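Side-chain contacts in ribosomal silencing factor RsfS (Bacillus halodurans, PDB 2O5A), which probably represses translation by binding protein uL14 of the large ribosomal subunit and preventing the 30S and 50S subunits from joining: residues Q8-A13 against G83-H88; E54-A59 against I64-L69. All coordinates share one frame; numbering follows the deposited sequence.

Contact 1: residues Q8-A13 against G83-H88; sequences QLAVNA and GDVVVH
Ala10 of helix 4-16 meets Val85 and Val87 of strand 85-91 in a buried, purely apolar helix-on-sheet contact. It is a small interface, 70 Å² summed over both sides, and methyl groups carry it. The CB of Ala10 points at the sheet and approaches Val87 CG2 at 4.0 Å; the second neighbour, Val85 CG1, is 4.4 Å from Ala10 CB. These two valine methyls stand 4.1 Å apart (Val85 CG1 to Val87 CG2), which makes the three carbons a nearly equilateral triangle, with the alanine methyl at the apex over the pair. At Val87 the touching branch is the one anti to the carbonyl carbon and beside the backbone N (chi1 -172° for CG1). The fold is an alpha/beta layer built on a mixed five-stranded sheet, in which strand 85-91 is central, between strands 36-42 and 77-81. Strand alternation sets the pattern: Val85 and Val87 turn toward the helix, while Val86 and His88 project on the other side, where the His88 ring meets Phe37, Trp77 and Trp104. Leu38 and Leu55 also pack on Ala10, the latter from helix 45-61.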
ATOM      1  N   GLN A   8      -3.300  21.138   3.183  1.00 52.09           N
ATOM      2  CA  GLN A   8      -2.336  22.235   3.147  1.00 53.18           C
ATOM      3  C   GLN A   8      -1.630  22.313   4.488  1.00 52.23           C
ATOM      4  O   GLN A   8      -0.481  22.744   4.578  1.00 50.41           O
ATOM      5  CB  GLN A   8      -3.022  23.577   2.879  1.00 60.51           C
ATOM      6  CG  GLN A   8      -3.097  23.979   1.420  1.00 72.54           C
ATOM      7  CD  GLN A   8      -3.169  25.486   1.250  1.00 77.92           C
ATOM      8  OE1 GLN A   8      -4.020  26.149   1.843  1.00 82.22           O
ATOM      9  NE2 GLN A   8      -2.272  26.033   0.437  1.00 81.29           N
ATOM     10  N   LEU A   9      -2.339  21.895   5.531  1.00 49.44           N
ATOM     11  CA  LEU A   9      -1.801  21.906   6.883  1.00 44.58           C
ATOM     12  C   LEU A   9      -0.680  20.876   6.966  1.00 43.09           C
ATOM     13  O   LEU A   9       0.368  21.126   7.563  1.00 42.52           O
ATOM     14  CB  LEU A   9      -2.907  21.563   7.885  1.00 44.75           C
ATOM     15  CG  LEU A   9      -2.652  21.863   9.363  1.00 45.39           C
ATOM     16  CD1 LEU A   9      -2.360  23.344   9.545  1.00 44.48           C
ATOM     17  CD2 LEU A   9      -3.873  21.467  10.174  1.00 46.41           C
ATOM     18  N   ALA A  10      -0.909  19.721   6.349  1.00 41.83           N
ATOM     19  CA  ALA A  10       0.069  18.641   6.341  1.00 38.93           C
ATOM     20  C   ALA A  10       1.224  18.945   5.390  1.00 37.70           C
ATOM     21  O   ALA A  10       2.380  18.650   5.693  1.00 35.47           O
ATOM     22  CB  ALA A  10      -0.609  17.333   5.945  1.00 36.25           C
ATOM     23  N   VAL A  11       0.905  19.535   4.241  1.00 38.42           N
ATOM     24  CA  VAL A  11       1.923  19.876   3.252  1.00 36.96           C
ATOM     25  C   VAL A  11       2.936  20.859   3.824  1.00 37.56           C
ATOM     26  O   VAL A  11       4.138  20.723   3.599  1.00 36.49           O
ATOM     27  CB  VAL A  11       1.293  20.491   1.980  1.00 34.93           C
ATOM     28  CG1 VAL A  11       2.384  20.955   1.025  1.00 34.92           C
ATOM     29  CG2 VAL A  11       0.410  19.463   1.294  1.00 36.14           C
ATOM     30  N   ASN A  12       2.448  21.850   4.564  1.00 38.41           N
ATOM     31  CA  ASN A  12       3.318  22.848   5.171  1.00 39.75           C
ATOM     32  C   ASN A  12       4.212  22.212   6.230  1.00 41.42           C
ATOM     33  O   ASN A  12       5.435  22.342   6.182  1.00 42.45           O
ATOM     34  CB  ASN A  12       2.485  23.969   5.798  1.00 41.01           C
ATOM     35  CG  ASN A  12       1.834  24.862   4.760  1.00 41.90           C
ATOM     36  OD1 ASN A  12       1.129  25.813   5.098  1.00 43.10           O
ATOM     37  ND2 ASN A  12       2.070  24.562   3.487  1.00 41.55           N
ATOM     38  N   ALA A  13       3.594  21.526   7.186  1.00 40.45           N
ATOM     39  CA  ALA A  13       4.335  20.864   8.253  1.00 38.85           C
ATOM     40  C   ALA A  13       5.479  20.063   7.644  1.00 38.22           C
ATOM     41  O   ALA A  13       6.644  20.240   8.007  1.00 40.45           O
ATOM     42  CB  ALA A  13       3.411  19.939   9.035  1.00 37.56           C
ATOM     43  N   GLY A  83      -6.948  11.419   9.756  1.00 32.95           N
ATOM     44  CA  GLY A  83      -8.358  11.338   9.425  1.00 35.23           C
ATOM     45  C   GLY A  83      -8.615  11.445   7.936  1.00 36.61           C
ATOM     46  O   GLY A  83      -8.342  10.510   7.179  1.00 36.38           O
ATOM     47  N   ASP A  84      -9.142  12.585   7.510  1.00 37.90           N
ATOM     48  CA  ASP A  84      -9.433  12.813   6.102  1.00 37.21           C
ATOM     49  C   ASP A  84      -8.154  12.767   5.277  1.00 33.95           C
ATOM     50  O   ASP A  84      -8.190  12.547   4.065  1.00 33.92           O
ATOM     51  CB  ASP A  84     -10.108  14.167   5.924  1.00 43.45           C
ATOM     52  CG  ASP A  84     -11.453  14.245   6.621  1.00 48.64           C
ATOM     53  OD1 ASP A  84     -12.325  13.401   6.328  1.00 51.93           O
ATOM     54  OD2 ASP A  84     -11.639  15.154   7.459  1.00 52.65           O
ATOM     55  N   VAL A  85      -7.025  12.983   5.943  1.00 30.07           N
ATOM     56  CA  VAL A  85      -5.723  12.953   5.289  1.00 25.64           C
ATOM     57  C   VAL A  85      -4.804  11.977   6.011  1.00 23.55           C
ATOM     58  O   VAL A  85      -4.771  11.927   7.242  1.00 24.19           O
ATOM     59  CB  VAL A  85      -5.048  14.349   5.278  1.00 23.59           C
ATOM     60  CG1 VAL A  85      -3.562  14.211   4.961  1.00 21.80           C
ATOM     61  CG2 VAL A  85      -5.717  15.240   4.244  1.00 22.71           C
ATOM     62  N   VAL A  86      -4.069  11.193   5.233  1.00 20.61           N
ATOM     63  CA  VAL A  86      -3.131  10.224   5.781  1.00 17.05           C
ATOM     64  C   VAL A  86      -1.774  10.498   5.159  1.00 17.96           C
ATOM     65  O   VAL A  86      -1.619  10.439   3.940  1.00 15.11           O
ATOM     66  CB  VAL A  86      -3.558   8.782   5.447  1.00 17.07           C
ATOM     67  CG1 VAL A  86      -2.484   7.804   5.896  1.00 16.29           C
ATOM     68  CG2 VAL A  86      -4.877   8.466   6.126  1.00 15.79           C
ATOM     69  N   VAL A  87      -0.792  10.804   5.999  1.00 12.94           N
ATOM     70  CA  VAL A  87       0.546  11.104   5.513  1.00 11.56           C
ATOM     71  C   VAL A  87       1.485   9.908   5.598  1.00 15.32           C
ATOM     72  O   VAL A  87       1.490   9.172   6.586  1.00 12.23           O
ATOM     73  CB  VAL A  87       1.176  12.271   6.306  1.00 11.54           C
ATOM     74  CG1 VAL A  87       2.491  12.693   5.662  1.00 12.05           C
ATOM     75  CG2 VAL A  87       0.207  13.439   6.366  1.00  9.94           C
ATOM     76  N   HIS A  88       2.277   9.726   4.545  1.00 14.11           N
ATOM     77  CA  HIS A  88       3.249   8.642   4.479  1.00 13.70           C
ATOM     78  C   HIS A  88       4.643   9.233   4.316  1.00 14.12           C
ATOM     79  O   HIS A  88       4.970   9.793   3.270  1.00 13.48           O
ATOM     80  CB  HIS A  88       2.957   7.717   3.295  1.00 15.94           C
ATOM     81  CG  HIS A  88       1.724   6.883   3.467  1.00 20.49           C
ATOM     82  ND1 HIS A  88       0.454   7.396   3.326  1.00 22.68           N
ATOM     83  CD2 HIS A  88       1.571   5.572   3.763  1.00 22.37           C
ATOM     84  CE1 HIS A  88      -0.432   6.435   3.526  1.00 22.20           C
ATOM     85  NE2 HIS A  88       0.222   5.317   3.795  1.00 21.26           N
TER

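Contact 2: residues E54-A59 against I64-L69; sequences ELKKVA and IEIKRL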
ATOM      1  N   GLU A  54       7.073  16.990  13.166  1.00 27.31           N
ATOM      2  CA  GLU A  54       6.546  18.319  12.868  1.00 30.09           C
ATOM      3  C   GLU A  54       5.069  18.189  12.519  1.00 31.76           C
ATOM      4  O   GLU A  54       4.271  19.084  12.803  1.00 30.26           O
ATOM      5  CB  GLU A  54       7.305  18.948  11.696  1.00 33.12           C
ATOM      6  CG  GLU A  54       6.817  20.336  11.284  1.00 39.21           C
ATOM      7  CD  GLU A  54       6.964  21.371  12.386  1.00 43.36           C
ATOM      8  OE1 GLU A  54       7.965  21.313  13.128  1.00 45.50           O
ATOM      9  OE2 GLU A  54       6.085  22.252  12.501  1.00 43.66           O
ATOM     10  N   LEU A  55       4.713  17.067  11.900  1.00 31.32           N
ATOM     11  CA  LEU A  55       3.331  16.810  11.525  1.00 31.84           C
ATOM     12  C   LEU A  55       2.528  16.572  12.798  1.00 32.80           C
ATOM     13  O   LEU A  55       1.395  17.037  12.928  1.00 33.21           O
ATOM     14  CB  LEU A  55       3.245  15.582  10.615  1.00 32.98           C
ATOM     15  CG  LEU A  55       2.529  15.784   9.275  1.00 34.18           C
ATOM     16  CD1 LEU A  55       2.510  14.478   8.501  1.00 34.72           C
ATOM     17  CD2 LEU A  55       1.114  16.284   9.518  1.00 36.05           C
ATOM     18  N   LYS A  56       3.128  15.848  13.738  1.00 37.00           N
ATOM     19  CA  LYS A  56       2.482  15.561  15.011  1.00 35.56           C
ATOM     20  C   LYS A  56       2.348  16.858  15.798  1.00 35.50           C
ATOM     21  O   LYS A  56       1.285  17.169  16.337  1.00 36.13           O
ATOM     22  CB  LYS A  56       3.313  14.557  15.814  1.00 33.64           C
ATOM     23  CG  LYS A  56       2.780  14.310  17.215  1.00 33.90           C
ATOM     24  CD  LYS A  56       3.590  13.258  17.953  1.00 34.96           C
ATOM     25  CE  LYS A  56       2.897  12.863  19.247  1.00 35.88           C
ATOM     26  NZ  LYS A  56       3.622  11.785  19.969  1.00 35.60           N
ATOM     27  N   LYS A  57       3.439  17.614  15.851  1.00 38.34           N
ATOM     28  CA  LYS A  57       3.471  18.884  16.560  1.00 43.43           C
ATOM     29  C   LYS A  57       2.394  19.826  16.022  1.00 44.94           C
ATOM     30  O   LYS A  57       1.632  20.411  16.791  1.00 43.31           O
ATOM     31  CB  LYS A  57       4.856  19.519  16.410  1.00 46.09           C
ATOM     32  CG  LYS A  57       5.070  20.779  17.228  1.00 51.70           C
ATOM     33  CD  LYS A  57       6.548  21.139  17.288  1.00 56.20           C
ATOM     34  CE  LYS A  57       6.768  22.480  17.965  1.00 58.58           C
ATOM     35  NZ  LYS A  57       6.247  23.598  17.132  1.00 60.91           N
ATOM     36  N   VAL A  58       2.333  19.961  14.701  1.00 42.70           N
ATOM     37  CA  VAL A  58       1.347  20.829  14.061  1.00 40.12           C
ATOM     38  C   VAL A  58      -0.082  20.323  14.255  1.00 44.64           C
ATOM     39  O   VAL A  58      -1.015  21.115  14.397  1.00 43.57           O
ATOM     40  CB  VAL A  58       1.624  20.963  12.542  1.00 39.72           C
ATOM     41  CG1 VAL A  58       0.375  21.443  11.814  1.00 37.17           C
ATOM     42  CG2 VAL A  58       2.766  21.940  12.312  1.00 37.32           C
ATOM     43  N   ALA A  59      -0.247  19.005  14.264  1.00 48.69           N
ATOM     44  CA  ALA A  59      -1.564  18.402  14.434  1.00 50.66           C
ATOM     45  C   ALA A  59      -2.146  18.683  15.815  1.00 53.68           C
ATOM     46  O   ALA A  59      -3.360  18.821  15.968  1.00 55.27           O
ATOM     47  CB  ALA A  59      -1.482  16.899  14.198  1.00 50.50           C
ATOM     48  N   ILE A  64      -6.011  18.636  15.953  1.00 40.10           N
ATOM     49  CA  ILE A  64      -6.478  17.572  15.077  1.00 39.02           C
ATOM     50  C   ILE A  64      -6.107  16.218  15.671  1.00 40.82           C
ATOM     51  O   ILE A  64      -4.945  15.960  15.976  1.00 33.55           O
ATOM     52  CB  ILE A  64      -5.856  17.705  13.672  1.00 40.16           C
ATOM     53  CG1 ILE A  64      -6.250  19.053  13.065  1.00 41.05           C
ATOM     54  CG2 ILE A  64      -6.324  16.565  12.779  1.00 39.77           C
ATOM     55  CD1 ILE A  64      -5.328  19.519  11.965  1.00 40.27           C
ATOM     56  N   GLU A  65      -7.057  15.322  15.762  1.00 42.70           N
ATOM     57  CA  GLU A  65      -6.811  14.067  16.375  1.00 38.29           C
ATOM     58  C   GLU A  65      -6.063  13.153  15.495  1.00 37.35           C
ATOM     59  O   GLU A  65      -6.488  12.859  14.429  1.00 32.03           O
ATOM     60  CB  GLU A  65      -8.094  13.385  16.748  1.00 34.71           C
ATOM     61  CG  GLU A  65      -9.216  14.290  17.224  1.00 35.65           C
ATOM     62  CD  GLU A  65      -9.131  14.666  18.690  1.00 35.97           C
ATOM     63  OE1 GLU A  65      -9.213  15.860  19.020  1.00 36.87           O
ATOM     64  OE2 GLU A  65      -8.996  13.764  19.507  1.00 35.31           O
ATOM     65  N   ILE A  66      -4.940  12.669  15.987  1.00 39.07           N
ATOM     66  CA  ILE A  66      -4.110  11.741  15.227  1.00 40.16           C
ATOM     67  C   ILE A  66      -4.658  10.347  15.495  1.00 36.16           C
ATOM     68  O   ILE A  66      -4.556   9.829  16.608  1.00 39.84           O
ATOM     69  CB  ILE A  66      -2.627  11.795  15.664  1.00 35.39           C
ATOM     70  CG1 ILE A  66      -2.049  13.184  15.385  1.00 37.38           C
ATOM     71  CG2 ILE A  66      -1.821  10.747  14.909  1.00 36.26           C
ATOM     72  CD1 ILE A  66      -0.620  13.364  15.850  1.00 34.23           C
ATOM     73  N   LYS A  67      -5.248   9.749  14.467  1.00 40.51           N
ATOM     74  CA  LYS A  67      -5.834   8.425  14.591  1.00 42.88           C
ATOM     75  C   LYS A  67      -4.784   7.324  14.637  1.00 40.91           C
ATOM     76  O   LYS A  67      -4.916   6.362  15.395  1.00 40.35           O
ATOM     77  CB  LYS A  67      -6.807   8.189  13.434  1.00 44.57           C
ATOM     78  CG  LYS A  67      -7.858   9.280  13.318  1.00 48.32           C
ATOM     79  CD  LYS A  67      -9.041   8.843  12.480  1.00 51.61           C
ATOM     80  CE  LYS A  67     -10.176   9.844  12.611  1.00 53.39           C
ATOM     81  NZ  LYS A  67     -11.459   9.308  12.085  1.00 56.80           N
ATOM     82  N   ARG A  68      -3.739   7.471  13.829  1.00 38.23           N
ATOM     83  CA  ARG A  68      -2.671   6.483  13.791  1.00 36.02           C
ATOM     84  C   ARG A  68      -1.294   7.095  13.579  1.00 37.81           C
ATOM     85  O   ARG A  68      -1.155   8.181  13.021  1.00 37.05           O
ATOM     86  CB  ARG A  68      -2.924   5.457  12.683  1.00 34.56           C
ATOM     87  CG  ARG A  68      -3.954   4.390  13.012  1.00 30.28           C
ATOM     88  CD  ARG A  68      -3.978   3.336  11.917  1.00 28.61           C
ATOM     89  NE  ARG A  68      -4.471   3.873  10.650  1.00 30.06           N
ATOM     90  CZ  ARG A  68      -4.218   3.335   9.461  1.00 30.26           C
ATOM     91  NH1 ARG A  68      -3.472   2.243   9.367  1.00 30.26           N
ATOM     92  NH2 ARG A  68      -4.716   3.887   8.364  1.00 29.16           N
ATOM     93  N   LEU A  69      -0.284   6.372  14.042  1.00 35.84           N
ATOM     94  CA  LEU A  69       1.109   6.772  13.906  1.00 34.11           C
ATOM     95  C   LEU A  69       1.899   5.486  14.087  1.00 34.44           C
ATOM     96  O   LEU A  69       2.004   4.957  15.193  1.00 35.99           O
ATOM     97  CB  LEU A  69       1.490   7.800  14.973  1.00 34.01           C
ATOM     98  CG  LEU A  69       2.885   8.409  14.804  1.00 35.50           C
ATOM     99  CD1 LEU A  69       2.895   9.832  15.333  1.00 35.95           C
ATOM    100  CD2 LEU A  69       3.913   7.547  15.515  1.00 34.25           C
TER
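Ile66 lays its CD1 methyl against the flank of Lys56, with Ile66 CD1 3.8 Å from Lys56 CG and nearly as close to Lys56 CA. Its CG1 rests on the alanine methyl one turn on (Ile66 CG1 to Ala59 CB 3.9 Å). The contact belongs to the turn that leaves helix 45-61 and leads into edge strand 68-70. That helix is the crossover between strand 36-42 and strand 68-70, which run in the same direction with strands 85-91 and 77-81 between them in the sheet. Ile66 can touch both helical residues because CG1 is anti to the carbonyl carbon (chi1 -63°) and the chain then runs straight on to CD1. Its side chain crosses that of Lys56 at about a right angle. Lys56 is extended, so its aliphatic part continues along the surface as far as Leu69, where Lys56 CD and Leu69 CD1 are 4.4 Å apart at the edge of the contact. Leu82 covers both Ala59 and Ile66 from the loop before strand 85-91. Farther along, Lys67 and Arg68 face Asp81 in a classic beta bulge, and Arg68 NE forms a salt bridge with the same aspartate. Ile64 packs on Leu6 and Leu9 of helix 4-16. Ile64 CB stands 4.5 Å from Ala59 CB. The backbone N of Ile64 bonds back to Ala59, five residues earlier, and so bridges the turn after the helix: Ile64 N to Ala59 O measures 2.7 Å, with 165° at the hydrogen.

Overall arrangement
Contacts 1 and 2 have centres about 9 Å apart and meet on one side of the same sheet, where helices 4-16 and 45-61 pack together. Along the chain, 54-59 and 64-69 both fall between 8-13 and 83-88. Side chains of the two contacts touch directly: Leu55 of 54-59 reaches Val87 of 83-88, and Ala13 CB is 3.9 Å from Val58 CG2. The two differ in depth: the centre of contact 1 lies about 6 Å from the centre of the chain, that of contact 2 about 10 Å. A bound manganese ion is about 9 Å from the Val85 side chain, and one is about 12 Å from that of Ile64, too far in either case for that side chain to be a ligand of the metal.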